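Long-range contacts in alpha-L-rhamnosidase (Streptomyces avermitilis, PDB 3W5M), which hydrolyses terminal non-reducing alpha-L-rhamnose residues from alpha-L-rhamnosides, including citrus flavonoids and gum arabic, and carries a calcium-dependent rhamnose-binding module: residues G711-L716 / T776-D781; T594-T599 / S657-T662; L27-A32 / Y86-R91; L706-G711 / G936-R941; R353-T358 / Q471-V476. One frame throughout, in Å; residues are numbered along the deposited sequence. Where two conformers were deposited one is given.

Contact 1: residues G711-L716 / T776-D781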
# COMPACT_ATOMS: atom_id res chain seq x y z
N GLY A 711 5.28 10.05 20.40
CA GLY A 711 5.97 9.81 21.67
C GLY A 711 6.11 8.32 21.92
O GLY A 711 6.28 7.91 23.08
N ASP A 712 6.05 7.51 20.86
CA ASP A 712 6.06 6.05 20.96
C ASP A 712 7.46 5.51 21.26
O ASP A 712 8.26 5.33 20.33
CB ASP A 712 5.55 5.43 19.65
CG ASP A 712 5.25 3.96 19.77
OD1 ASP A 712 6.02 3.21 20.42
OD2 ASP A 712 4.22 3.52 19.19
N ARG A 713 7.75 5.24 22.54
CA ARG A 713 9.10 4.77 22.93
C ARG A 713 9.34 3.35 22.47
O ARG A 713 10.46 2.99 22.21
CB ARG A 713 9.36 4.90 24.46
CG ARG A 713 9.31 6.35 24.96
CD ARG A 713 9.40 6.49 26.48
NE ARG A 713 10.78 6.50 26.97
CZ ARG A 713 11.39 5.46 27.54
NH1 ARG A 713 10.75 4.31 27.68
NH2 ARG A 713 12.63 5.56 27.96
N GLN A 714 8.29 2.54 22.35
CA GLN A 714 8.49 1.16 21.93
C GLN A 714 9.03 1.05 20.50
O GLN A 714 9.83 0.16 20.20
CB GLN A 714 7.20 0.36 22.07
CG GLN A 714 7.32 -1.09 21.67
CD GLN A 714 6.04 -1.85 22.00
OE1 GLN A 714 5.84 -2.23 23.15
NE2 GLN A 714 5.18 -2.06 21.00
N VAL A 715 8.60 1.97 19.64
CA VAL A 715 9.08 1.99 18.26
C VAL A 715 10.60 2.22 18.24
O VAL A 715 11.30 1.61 17.44
CB VAL A 715 8.35 3.09 17.46
CG1 VAL A 715 9.04 3.34 16.14
CG2 VAL A 715 6.92 2.63 17.17
N LEU A 716 11.10 3.08 19.13
CA LEU A 716 12.55 3.31 19.20
C LEU A 716 13.29 2.11 19.74
O LEU A 716 14.31 1.69 19.18
CB LEU A 716 12.87 4.54 20.04
CG LEU A 716 12.33 5.90 19.62
CD1 LEU A 716 12.89 6.93 20.59
CD2 LEU A 716 12.69 6.24 18.17
N THR A 776 19.55 8.33 23.79
CA THR A 776 19.26 9.32 24.83
C THR A 776 17.81 9.19 25.34
O THR A 776 17.59 9.08 26.54
CB THR A 776 19.57 10.75 24.33
OG1 THR A 776 20.98 10.84 24.06
CG2 THR A 776 19.21 11.80 25.35
N GLU A 777 16.84 9.18 24.43
CA GLU A 777 15.44 9.00 24.86
C GLU A 777 15.20 7.71 25.62
O GLU A 777 14.35 7.67 26.51
CB GLU A 777 14.49 9.11 23.67
CG GLU A 777 14.53 10.48 22.97
CD GLU A 777 14.13 11.65 23.87
OE1 GLU A 777 13.04 11.60 24.49
OE2 GLU A 777 14.89 12.63 23.97
N LEU A 778 15.92 6.66 25.27
CA LEU A 778 15.75 5.35 25.92
C LEU A 778 16.59 5.18 27.18
O LEU A 778 16.60 4.10 27.76
CB LEU A 778 16.09 4.23 24.94
CG LEU A 778 15.18 4.09 23.71
CD1 LEU A 778 15.78 3.09 22.73
CD2 LEU A 778 13.81 3.64 24.15
N GLY A 779 17.31 6.23 27.60
CA GLY A 779 18.22 6.16 28.76
C GLY A 779 19.38 5.21 28.55
O GLY A 779 19.91 4.67 29.51
N LYS A 780 19.77 5.00 27.30
CA LYS A 780 20.92 4.16 26.98
C LYS A 780 22.16 5.05 26.85
O LYS A 780 22.05 6.28 26.89
CB LYS A 780 20.67 3.38 25.69
CG LYS A 780 19.67 2.25 25.82
CD LYS A 780 19.57 1.47 24.52
CE LYS A 780 18.70 0.23 24.68
NZ LYS A 780 19.47 -0.99 25.04
N ASP A 781 23.32 4.43 26.68
CA ASP A 781 24.58 5.17 26.53
C ASP A 781 24.75 5.74 25.11
O ASP A 781 24.99 4.99 24.16
CB ASP A 781 25.77 4.27 26.89
CG ASP A 781 27.11 4.99 26.78
OD1 ASP A 781 27.14 6.24 26.89
OD2 ASP A 781 28.14 4.30 26.57
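Arg713 reaches across to the backbone of Glu777 and Leu778. Its CB points toward 776-781, and CG, opposite the carbonyl carbon (chi1 -62°), packs on the ring of Tyr707 in the preceding helix. CD carries the turn at chi3 to NE, which brings the guanidinium to the end of helix 756-777. There NE and CZ only pass near the carbonyl of Glu777, while NH2 donates to Glu777 O at 3.1 Å. This bond is moderately bent (146° at the hydrogen) and arrives in the carbonyl plane on a lone pair, although the oxygen sits 24° out of the guanidinium plane. NH2 also lies 3.7 Å from Leu778 CA, and Leu778 CD2 stands over one face of the group.

Deeper in, Leu778 CD1 lies 4.2 Å from Leu716 CB, and Leu716 CD1 meets Glu777 CB at 4.1 Å. The carboxylate of Glu777 turns instead to the hydroxyl of Tyr707. Asp712 is the N-cap of helix 713-732, its OD1 accepting from Val715 N and forming a salt bridge with Arg26; Gly779 closes helix 756-777 with a Schellman motif. The start of one helix thus meets the C-terminal end of the next, two consecutive helices of the (alpha/alpha)6-barrel.

Contact 2: residues T594-T599 / S657-T662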
# COMPACT_ATOMS: atom_id res chain seq x y z
N THR A 594 -5.76 1.43 4.39
CA THR A 594 -5.72 1.06 5.79
C THR A 594 -6.79 1.76 6.65
O THR A 594 -7.08 2.95 6.48
CB THR A 594 -4.30 1.26 6.37
OG1 THR A 594 -4.25 0.69 7.69
CG2 THR A 594 -3.93 2.72 6.43
N SER A 595 -7.39 1.00 7.58
CA SER A 595 -8.47 1.54 8.41
C SER A 595 -7.83 2.30 9.54
O SER A 595 -7.64 1.77 10.64
CB SER A 595 -9.40 0.42 8.92
OG SER A 595 -8.65 -0.74 9.38
N ALA A 596 -7.45 3.55 9.26
CA ALA A 596 -6.92 4.45 10.27
C ALA A 596 -7.61 5.79 10.06
O ALA A 596 -7.91 6.14 8.92
CB ALA A 596 -5.40 4.59 10.13
N PRO A 597 -7.89 6.53 11.15
CA PRO A 597 -8.58 7.81 11.02
C PRO A 597 -7.69 8.90 10.43
O PRO A 597 -6.46 8.85 10.56
CB PRO A 597 -8.92 8.18 12.48
CG PRO A 597 -8.02 7.34 13.34
CD PRO A 597 -7.67 6.12 12.56
N PHE A 598 -8.32 9.87 9.76
CA PHE A 598 -7.61 11.10 9.39
C PHE A 598 -7.49 11.98 10.62
O PHE A 598 -8.41 12.05 11.42
CB PHE A 598 -8.35 11.82 8.24
CG PHE A 598 -8.31 11.06 6.96
CD1 PHE A 598 -9.29 10.09 6.68
CD2 PHE A 598 -7.24 11.23 6.07
CE1 PHE A 598 -9.20 9.33 5.52
CE2 PHE A 598 -7.16 10.48 4.90
CZ PHE A 598 -8.14 9.53 4.63
N THR A 599 -6.34 12.62 10.80
CA THR A 599 -6.07 13.26 12.08
C THR A 599 -5.64 14.72 11.94
O THR A 599 -5.17 15.32 12.91
CB THR A 599 -4.96 12.50 12.84
OG1 THR A 599 -3.84 12.30 11.97
CG2 THR A 599 -5.48 11.11 13.34
N SER A 657 -0.78 7.07 11.78
CA SER A 657 0.15 6.28 10.98
C SER A 657 1.00 5.36 11.85
O SER A 657 1.83 4.61 11.33
CB SER A 657 1.06 7.20 10.13
OG SER A 657 0.27 7.93 9.19
N ALA A 658 0.74 5.35 13.17
CA ALA A 658 1.56 4.53 14.08
C ALA A 658 1.43 3.03 13.83
O ALA A 658 2.43 2.34 13.69
CB ALA A 658 1.24 4.85 15.53
N ARG A 659 0.21 2.49 13.80
CA ARG A 659 0.10 1.07 13.59
C ARG A 659 0.63 0.70 12.18
O ARG A 659 1.30 -0.33 12.01
CB ARG A 659 -1.36 0.63 13.70
CG ARG A 659 -1.95 0.71 15.12
CD ARG A 659 -3.44 0.32 15.06
NE ARG A 659 -4.18 1.34 14.31
CZ ARG A 659 -5.24 1.09 13.54
NH1 ARG A 659 -5.72 -0.14 13.40
NH2 ARG A 659 -5.82 2.09 12.87
N PHE A 660 0.34 1.55 11.19
CA PHE A 660 0.68 1.23 9.79
C PHE A 660 2.20 1.19 9.61
O PHE A 660 2.73 0.23 9.05
CB PHE A 660 0.08 2.26 8.81
CG PHE A 660 0.10 1.81 7.36
CD1 PHE A 660 -0.77 0.79 6.91
CD2 PHE A 660 0.97 2.40 6.46
CE1 PHE A 660 -0.76 0.38 5.57
CE2 PHE A 660 1.00 1.99 5.12
CZ PHE A 660 0.12 0.98 4.68
N LEU A 661 2.88 2.22 10.09
CA LEU A 661 4.34 2.27 9.94
C LEU A 661 5.09 1.39 10.93
O LEU A 661 6.16 0.91 10.61
CB LEU A 661 4.88 3.72 9.90
CG LEU A 661 4.23 4.47 8.74
CD1 LEU A 661 4.63 5.93 8.87
CD2 LEU A 661 4.61 3.89 7.37
N THR A 662 4.53 1.17 12.12
CA THR A 662 5.04 0.10 13.03
C THR A 662 5.10 -1.23 12.32
O THR A 662 6.12 -1.92 12.35
CB THR A 662 4.22 -0.01 14.34
OG1 THR A 662 4.30 1.24 15.04
CG2 THR A 662 4.77 -1.12 15.25
O HOH W 1 -8.38 -0.72 12.18
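A single guanidinium holds a turn of non-helical chain by two routes, one direct and one through water. Arg659 NH2 donates to Ser595 O at 2.9 Å in a fairly straight bond (157° at the hydrogen), the oxygen lying at the edge of the guanidinium, near its plane. From the carbonyl's side the donor is tilted 17° from the C=O plane. Arg659 NH1 gives a hydrogen to water 1 at 3.0 Å, and the same water donates to Ser595 OG at 2.8 Å, closing a ring of contacts around one serine. That hydroxyl has a further partner in the carbonyl of Pro479.

The arginine chain leaves helix 658-671 and bends at chi3, which swings the flat group over to the turn. Ser595 is the centre of an inverse gamma turn, in which Ala596 N bonds to Thr594 O. Beyond the serine, Ala596 CA lies at the edge of the group, near its plane, and Ala596 CB is 3.7 Å from Arg659 NH2.

One helix position further on, Phe660 meets Thr594. Its CG lies anti to the backbone N (chi1 -165°), directing the ring's CD1 corner at the threonine, 3.6 Å from Thr594 CB; the two side chains cross at a slant. Thr594 OG1 bonds to the carbonyl of Gly478, while the ring of Phe660 stacks with Phe624.

The segments therefore join the linker between strands 587-594 and 600-604 to a barrel helix. Arg659 NH2 also pairs with Glu656, which probably offsets the charge and helps position the guanidinium, giving Ser595 O a probably charge-assisted bond.

Contact 3: residues L27-A32 / Y86-R91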
# COMPACT_ATOMS: atom_id res chain seq x y z
N LEU A 27 -1.92 1.28 26.98
CA LEU A 27 -3.21 1.90 27.26
C LEU A 27 -3.05 3.42 27.20
O LEU A 27 -2.00 3.96 27.62
CB LEU A 27 -3.63 1.48 28.68
CG LEU A 27 -3.74 -0.03 28.95
CD1 LEU A 27 -4.06 -0.26 30.42
CD2 LEU A 27 -4.81 -0.63 28.07
N SER A 28 -4.07 4.12 26.71
CA SER A 28 -4.04 5.58 26.62
C SER A 28 -5.34 6.18 27.11
O SER A 28 -6.42 5.61 26.88
CB SER A 28 -3.80 6.04 25.18
OG SER A 28 -2.48 5.70 24.72
N TRP A 29 -5.25 7.33 27.78
CA TRP A 29 -6.46 8.02 28.29
C TRP A 29 -6.43 9.54 28.05
O TRP A 29 -6.05 10.32 28.93
CB TRP A 29 -6.77 7.66 29.76
CG TRP A 29 -5.59 7.69 30.72
CD1 TRP A 29 -5.15 8.76 31.44
CD2 TRP A 29 -4.74 6.59 31.07
NE1 TRP A 29 -4.06 8.39 32.21
CE2 TRP A 29 -3.79 7.07 32.00
CE3 TRP A 29 -4.68 5.24 30.67
CZ2 TRP A 29 -2.80 6.26 32.56
CZ3 TRP A 29 -3.71 4.42 31.26
CH2 TRP A 29 -2.77 4.94 32.18
N PRO A 30 -6.83 9.96 26.84
CA PRO A 30 -7.02 11.40 26.64
C PRO A 30 -7.99 11.92 27.72
O PRO A 30 -8.92 11.20 28.13
CB PRO A 30 -7.68 11.48 25.24
CG PRO A 30 -7.45 10.14 24.59
CD PRO A 30 -7.32 9.15 25.71
N MET A 31 -7.75 13.12 28.21
CA MET A 31 -8.64 13.69 29.22
C MET A 31 -9.24 15.01 28.73
O MET A 31 -8.67 15.67 27.86
CB MET A 31 -7.89 13.90 30.53
CG MET A 31 -7.54 12.60 31.27
SD MET A 31 -6.10 12.87 32.35
CE MET A 31 -4.77 12.87 31.15
N ALA A 32 -10.39 15.39 29.27
CA ALA A 32 -11.03 16.66 28.91
C ALA A 32 -11.37 17.44 30.15
O ALA A 32 -11.71 16.86 31.18
CB ALA A 32 -12.29 16.41 28.08
N TYR A 86 -10.67 -8.71 27.97
CA TYR A 86 -10.27 -8.02 29.18
C TYR A 86 -10.93 -6.66 29.26
O TYR A 86 -10.76 -5.82 28.38
CB TYR A 86 -8.75 -7.85 29.24
CG TYR A 86 -8.04 -9.17 29.43
CD1 TYR A 86 -7.89 -9.72 30.71
CD2 TYR A 86 -7.58 -9.91 28.34
CE1 TYR A 86 -7.27 -10.94 30.89
CE2 TYR A 86 -6.95 -11.15 28.53
CZ TYR A 86 -6.79 -11.65 29.80
OH TYR A 86 -6.16 -12.86 29.99
N PHE A 87 -11.69 -6.45 30.34
CA PHE A 87 -12.36 -5.17 30.55
C PHE A 87 -11.45 -4.29 31.39
O PHE A 87 -10.69 -4.78 32.24
CB PHE A 87 -13.73 -5.36 31.18
CG PHE A 87 -14.72 -6.02 30.29
CD1 PHE A 87 -14.77 -7.40 30.20
CD2 PHE A 87 -15.60 -5.26 29.51
CE1 PHE A 87 -15.69 -8.02 29.37
CE2 PHE A 87 -16.52 -5.87 28.67
CZ PHE A 87 -16.57 -7.26 28.61
N TRP A 88 -11.45 -2.99 31.08
CA TRP A 88 -10.61 -2.08 31.81
C TRP A 88 -11.22 -0.71 31.97
O TRP A 88 -12.10 -0.29 31.24
CB TRP A 88 -9.19 -1.99 31.22
CG TRP A 88 -9.09 -1.21 29.93
CD1 TRP A 88 -9.53 -1.60 28.71
CD2 TRP A 88 -8.50 0.08 29.76
NE1 TRP A 88 -9.28 -0.61 27.78
CE2 TRP A 88 -8.62 0.42 28.40
CE3 TRP A 88 -7.87 0.98 30.64
CZ2 TRP A 88 -8.12 1.63 27.88
CZ3 TRP A 88 -7.39 2.20 30.12
CH2 TRP A 88 -7.51 2.50 28.75
N SER A 89 -10.67 -0.02 32.95
CA SER A 89 -11.13 1.28 33.34
C SER A 89 -9.94 1.96 33.97
O SER A 89 -9.09 1.31 34.57
CB SER A 89 -12.27 1.15 34.35
OG SER A 89 -12.94 2.38 34.50
N VAL A 90 -9.88 3.27 33.84
CA VAL A 90 -8.83 4.06 34.47
C VAL A 90 -9.46 5.31 35.12
O VAL A 90 -10.54 5.78 34.70
CB VAL A 90 -7.73 4.47 33.44
CG1 VAL A 90 -8.28 5.34 32.31
CG2 VAL A 90 -6.55 5.15 34.11
N ARG A 91 -8.79 5.82 36.13
CA ARG A 91 -9.12 7.10 36.74
C ARG A 91 -7.81 7.77 37.05
O ARG A 91 -6.77 7.11 37.16
CB ARG A 91 -9.99 6.96 38.01
CG ARG A 91 -9.32 6.22 39.16
CD ARG A 91 -10.05 6.55 40.45
NE ARG A 91 -9.57 5.75 41.56
CZ ARG A 91 -10.18 5.66 42.74
NH1 ARG A 91 -11.31 6.34 42.93
NH2 ARG A 91 -9.66 4.91 43.70
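The two backbones run past each other without any hydrogen bond between them, their nearest CA atoms, those of Trp29 and Val90, being 7.7 Å apart, and the gap is bridged mainly by side chains. Leu27 and Trp88 lie alongside each other, running opposite ways: Leu27 CD2 sits 3.9 Å from the centroid of the indole's six-membered ring and 8° off its normal, a CH-pi contact over the face. At the indole's edge, Ser28 O lies in plane, 3.8 Å from Trp88 CH2. Strands 26-32 and 85-94 belong to different sheets of the N-terminal immunoglobulin-like domain, which pack face to face through these side chains, with Val45 of strand 40-48 touching Leu27, Trp29 and Val90.

Trp29 repeats the motif with the roles exchanged. Its CG stands between the backbone N and the carbonyl carbon (chi1 47°), and the side chains of Trp29 and Val90 cross nearly at right angles. Val90 CG2, anti to its own N, is centred on the six-membered ring of Trp29, 10° off the normal, while Val90 CG1 touches Trp29 CB at 3.8 Å. The two indoles approach through Trp29 CE3 and Trp88 CZ3, 4.1 Å apart, and Trp29 NE1 bonds to Gln40.

Contact 4: residues L706-G711 / G936-R941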
# COMPACT_ATOMS: atom_id res chain seq x y z
N LEU A 706 7.96 8.69 13.96
CA LEU A 706 6.85 8.17 14.80
C LEU A 706 7.05 8.60 16.25
O LEU A 706 6.12 9.00 16.91
CB LEU A 706 6.71 6.66 14.72
CG LEU A 706 6.38 5.99 13.37
CD1 LEU A 706 6.38 4.46 13.43
CD2 LEU A 706 5.03 6.48 12.82
N TYR A 707 8.28 8.57 16.70
CA TYR A 707 8.54 9.03 18.06
C TYR A 707 8.18 10.52 18.26
O TYR A 707 7.51 10.88 19.25
CB TYR A 707 9.98 8.72 18.46
CG TYR A 707 10.25 9.20 19.85
CD1 TYR A 707 9.65 8.54 20.94
CD2 TYR A 707 11.06 10.30 20.10
CE1 TYR A 707 9.88 8.96 22.24
CE2 TYR A 707 11.31 10.72 21.41
CZ TYR A 707 10.70 10.04 22.46
OH TYR A 707 10.90 10.43 23.77
N GLN A 708 8.61 11.39 17.35
CA GLN A 708 8.23 12.79 17.38
C GLN A 708 6.70 13.02 17.37
O GLN A 708 6.18 13.84 18.15
CB GLN A 708 8.89 13.54 16.22
CG GLN A 708 10.38 13.68 16.45
CD GLN A 708 10.66 14.55 17.67
OE1 GLN A 708 10.17 15.68 17.75
NE2 GLN A 708 11.40 14.02 18.63
N ALA A 709 5.98 12.30 16.51
CA ALA A 709 4.54 12.51 16.40
C ALA A 709 3.74 11.91 17.54
O ALA A 709 2.74 12.50 17.99
CB ALA A 709 4.00 11.98 15.06
N TYR A 710 4.17 10.74 18.00
CA TYR A 710 3.34 9.95 18.92
C TYR A 710 3.98 9.78 20.30
O TYR A 710 3.30 9.44 21.26
CB TYR A 710 2.94 8.58 18.34
CG TYR A 710 2.23 8.73 17.02
CD1 TYR A 710 0.95 9.28 16.96
CD2 TYR A 710 2.84 8.33 15.83
CE1 TYR A 710 0.30 9.44 15.73
CE2 TYR A 710 2.21 8.48 14.61
CZ TYR A 710 0.93 9.03 14.56
OH TYR A 710 0.31 9.21 13.31
N GLY A 711 5.28 10.05 20.40
CA GLY A 711 5.97 9.81 21.67
C GLY A 711 6.11 8.32 21.92
O GLY A 711 6.28 7.91 23.08
N GLY A 936 6.87 20.44 20.52
CA GLY A 936 8.01 20.94 21.32
C GLY A 936 8.71 19.84 22.10
O GLY A 936 9.93 19.85 22.28
N ARG A 937 7.92 18.88 22.58
CA ARG A 937 8.47 17.65 23.11
C ARG A 937 7.79 16.50 22.38
O ARG A 937 6.68 16.66 21.87
CB ARG A 937 8.21 17.52 24.62
CG ARG A 937 9.06 18.44 25.50
CD ARG A 937 8.70 18.25 26.98
NE ARG A 937 8.75 16.84 27.38
CZ ARG A 937 8.07 16.29 28.38
NH1 ARG A 937 7.25 17.02 29.14
NH2 ARG A 937 8.20 15.00 28.63
N ALA A 938 8.45 15.34 22.32
CA ALA A 938 7.97 14.21 21.56
C ALA A 938 6.54 13.85 21.94
O ALA A 938 6.15 13.86 23.13
CB ALA A 938 8.88 13.01 21.72
N GLY A 939 5.75 13.58 20.91
CA GLY A 939 4.35 13.21 21.11
C GLY A 939 3.45 14.37 21.50
O GLY A 939 2.32 14.14 21.93
N TYR A 940 3.92 15.61 21.34
CA TYR A 940 3.13 16.81 21.65
C TYR A 940 2.82 16.96 23.15
O TYR A 940 1.83 17.63 23.52
CB TYR A 940 1.84 16.90 20.83
CG TYR A 940 2.09 17.05 19.36
CD1 TYR A 940 2.40 15.95 18.55
CD2 TYR A 940 2.03 18.32 18.77
CE1 TYR A 940 2.66 16.10 17.19
CE2 TYR A 940 2.28 18.49 17.41
CZ TYR A 940 2.59 17.38 16.63
OH TYR A 940 2.84 17.57 15.28
N ARG A 941 3.64 16.35 24.01
CA ARG A 941 3.58 16.62 25.45
C ARG A 941 3.70 18.12 25.70
O ARG A 941 3.12 18.66 26.65
CB ARG A 941 4.69 15.87 26.19
CG ARG A 941 4.42 15.76 27.68
CD ARG A 941 2.99 15.31 27.93
NE ARG A 941 2.63 15.30 29.34
CZ ARG A 941 2.95 14.32 30.19
NH1 ARG A 941 3.63 13.26 29.78
NH2 ARG A 941 2.58 14.41 31.45
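The ring of Tyr707 takes Ala938 over one face, whereas the ring of Tyr940 turns its edge to the helix. Tyr707 CG is anti to the backbone N (chi1 180°), which carries the ring out beside the loop. Ala938 CB lies 3.8 Å from its centroid, 29° off the normal, a CH-pi contact displaced toward CE2. The amide end of Gln708, folded back by a bend at chi2, comes within 4.1 Å of Ala938 CB through NE2.

Tyr940 approaches along another part of the last helical turn: Ala709 O lies near its ring plane, 3.5 Å from Tyr940 CD1. Phe960 meets the same ring from elsewhere in the fold.

Between the two tyrosines the backbones close up. Gly939 N donates to Gln708 O at 2.8 Å (160° at the hydrogen), reaching it from well above the carbonyl plane. A CA-H...O contact joins Gly939 CA to Ala709 O at 3.6 Å. Gly939 CA also approaches Gly711 N to 3.4 Å; both glycines have positive phi.

The loop of the C-terminal beta domain is thus docked on the C-terminal end of barrel helix 698-710. Carbonyls at a helix terminus commonly lack helical partners; here that of Gln708 receives an N-H from the other domain, which implies an interface joined through backbone polarity as well as aromatic packing.

Contact 5: residues R353-T358 / Q471-V476; sequences RVQYQT and QIVAQV
Gln355 CG is anti to its carbonyl carbon (chi1 -64°) and the chain runs extended beyond it, which carries OE1 past the end of the neighbouring strand to Val476 N. That bond is 2.9 Å long and straight (164° at the hydrogen), though the donor stands above the amide plane. Gln357 starts the same way but bends at chi2 (62°), and its NE2 meets Gln475 OE1 at 3.0 Å, the two amide planes nearly perpendicular. Gln357 OE1 bonds to Tyr329 OH.

Strands 353-358 and 471-474 pair in parallel. Val354 donates to Gln471 O and accepts from Val473 N; Tyr356 N bonds to Val473 O at 2.9 Å, and Tyr356 O receives Gln475 N at 3.0 Å. Strand 471-474 is an edge strand of its mixed sheet.

On the face carrying Val354 and Tyr356, Ala474 CA lies over one face of the tyrosine ring, 3.8 Å from its centroid, and Ile472 CG2 touches Tyr356 CD2 at 3.7 Å. The phenol OH bonds to Asp21. On the other face Arg353 and Gln471 run alongside each other in the same direction, and the arginine's NE pairs with Asp670 of helix 658-671.

Past the last bridge, side-chain amides take over from main-chain pairing: Asp477 accepts from NE2 of both Gln355 and Gln475, which fixes which end of each amide is oxygen and is consistent with a directional polar network holding the strand's exit.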
# COMPACT_ATOMS: atom_id res chain seq x y z
N ARG A 353 6.63 -14.29 8.16
CA ARG A 353 5.41 -14.08 8.94
C ARG A 353 4.21 -13.92 8.00
O ARG A 353 4.34 -13.47 6.84
CB ARG A 353 5.53 -12.87 9.87
CG ARG A 353 5.51 -11.52 9.15
CD ARG A 353 5.79 -10.33 10.06
NE ARG A 353 7.18 -10.38 10.53
CZ ARG A 353 7.54 -10.61 11.79
NH1 ARG A 353 6.61 -10.78 12.74
NH2 ARG A 353 8.83 -10.67 12.11
N VAL A 354 3.05 -14.34 8.49
CA VAL A 354 1.79 -14.02 7.84
C VAL A 354 0.88 -13.44 8.94
O VAL A 354 0.94 -13.86 10.09
CB VAL A 354 1.17 -15.23 7.11
CG1 VAL A 354 0.69 -16.30 8.08
CG2 VAL A 354 0.05 -14.78 6.15
N GLN A 355 0.03 -12.49 8.58
CA GLN A 355 -0.83 -11.84 9.58
C GLN A 355 -2.21 -12.49 9.52
O GLN A 355 -2.68 -12.81 8.44
CB GLN A 355 -0.91 -10.33 9.31
CG GLN A 355 0.43 -9.66 9.49
CD GLN A 355 0.35 -8.16 9.73
OE1 GLN A 355 0.62 -7.66 10.85
NE2 GLN A 355 -0.02 -7.45 8.70
N TYR A 356 -2.84 -12.74 10.67
CA TYR A 356 -4.22 -13.30 10.69
C TYR A 356 -5.22 -12.26 11.22
O TYR A 356 -4.85 -11.27 11.91
CB TYR A 356 -4.31 -14.61 11.50
CG TYR A 356 -4.24 -14.43 13.01
CD1 TYR A 356 -5.38 -14.10 13.76
CD2 TYR A 356 -3.02 -14.57 13.69
CE1 TYR A 356 -5.32 -13.92 15.13
CE2 TYR A 356 -2.95 -14.42 15.07
CZ TYR A 356 -4.09 -14.10 15.79
OH TYR A 356 -4.05 -13.90 17.15
N GLN A 357 -6.48 -12.48 10.87
CA GLN A 357 -7.59 -11.57 11.23
C GLN A 357 -8.52 -12.30 12.18
O GLN A 357 -8.63 -13.52 12.14
CB GLN A 357 -8.38 -11.10 9.98
CG GLN A 357 -7.58 -10.31 8.94
CD GLN A 357 -6.44 -11.08 8.30
OE1 GLN A 357 -6.66 -12.13 7.68
NE2 GLN A 357 -5.20 -10.60 8.50
N THR A 358 -9.19 -11.52 13.04
CA THR A 358 -10.15 -12.05 14.01
C THR A 358 -11.50 -11.37 13.78
O THR A 358 -11.56 -10.14 13.70
CB THR A 358 -9.70 -11.75 15.45
OG1 THR A 358 -8.40 -12.32 15.69
CG2 THR A 358 -10.68 -12.35 16.47
N GLN A 471 6.07 -17.45 11.55
CA GLN A 471 5.21 -16.89 12.58
C GLN A 471 3.85 -16.57 11.97
O GLN A 471 3.79 -16.12 10.83
CB GLN A 471 5.81 -15.59 13.10
CG GLN A 471 7.21 -15.71 13.65
CD GLN A 471 7.59 -14.43 14.34
OE1 GLN A 471 6.90 -14.00 15.27
NE2 GLN A 471 8.64 -13.79 13.87
N ILE A 472 2.78 -16.82 12.72
CA ILE A 472 1.43 -16.39 12.38
C ILE A 472 1.04 -15.39 13.46
O ILE A 472 0.93 -15.75 14.65
CB ILE A 472 0.46 -17.59 12.31
CG1 ILE A 472 1.03 -18.67 11.36
CG2 ILE A 472 -0.95 -17.13 11.92
CD1 ILE A 472 0.23 -19.96 11.29
N VAL A 473 0.89 -14.12 13.08
CA VAL A 473 0.76 -13.05 14.06
C VAL A 473 -0.51 -12.24 13.81
O VAL A 473 -0.89 -12.09 12.66
CB VAL A 473 2.00 -12.10 14.03
CG1 VAL A 473 3.26 -12.89 14.40
CG2 VAL A 473 2.18 -11.48 12.65
N ALA A 474 -1.16 -11.76 14.87
CA ALA A 474 -2.40 -10.96 14.72
C ALA A 474 -2.03 -9.70 13.94
O ALA A 474 -0.96 -9.10 14.20
CB ALA A 474 -2.99 -10.57 16.07
N GLN A 475 -2.87 -9.32 12.98
CA GLN A 475 -2.54 -8.19 12.11
C GLN A 475 -2.28 -6.93 12.94
O GLN A 475 -3.08 -6.55 13.80
CB GLN A 475 -3.67 -7.93 11.10
CG GLN A 475 -3.36 -6.78 10.17
CD GLN A 475 -4.16 -6.82 8.90
OE1 GLN A 475 -5.15 -7.57 8.78
NE2 GLN A 475 -3.73 -6.02 7.91
N VAL A 476 -1.15 -6.29 12.66
CA VAL A 476 -0.74 -5.12 13.42
C VAL A 476 -1.34 -3.82 12.85
O VAL A 476 -1.82 -2.97 13.61
CB VAL A 476 0.81 -5.00 13.43
CG1 VAL A 476 1.23 -3.67 14.07
CG2 VAL A 476 1.42 -6.23 14.12

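From the N terminus, contact 3 closes first, joining the two sheets of the N-terminal immunoglobulin-like domain. Contact 5 follows, returning the chain after more than a hundred residues to add edge strand 471-474 beside inner strand 353-360. Contact 2 then ties the linker 594-599 to helix 658-671 of the barrel, and Arg659 CB packs on Val476 O of contact 5. These three lie in series. Contact 4 spans the longest loop, binding the C-terminal beta domain to helix 698-710, and contact 1 falls wholly within that span; the two meet at Tyr707 and Gly711. Tyr710 links contact 4 to Ser657 of contact 2.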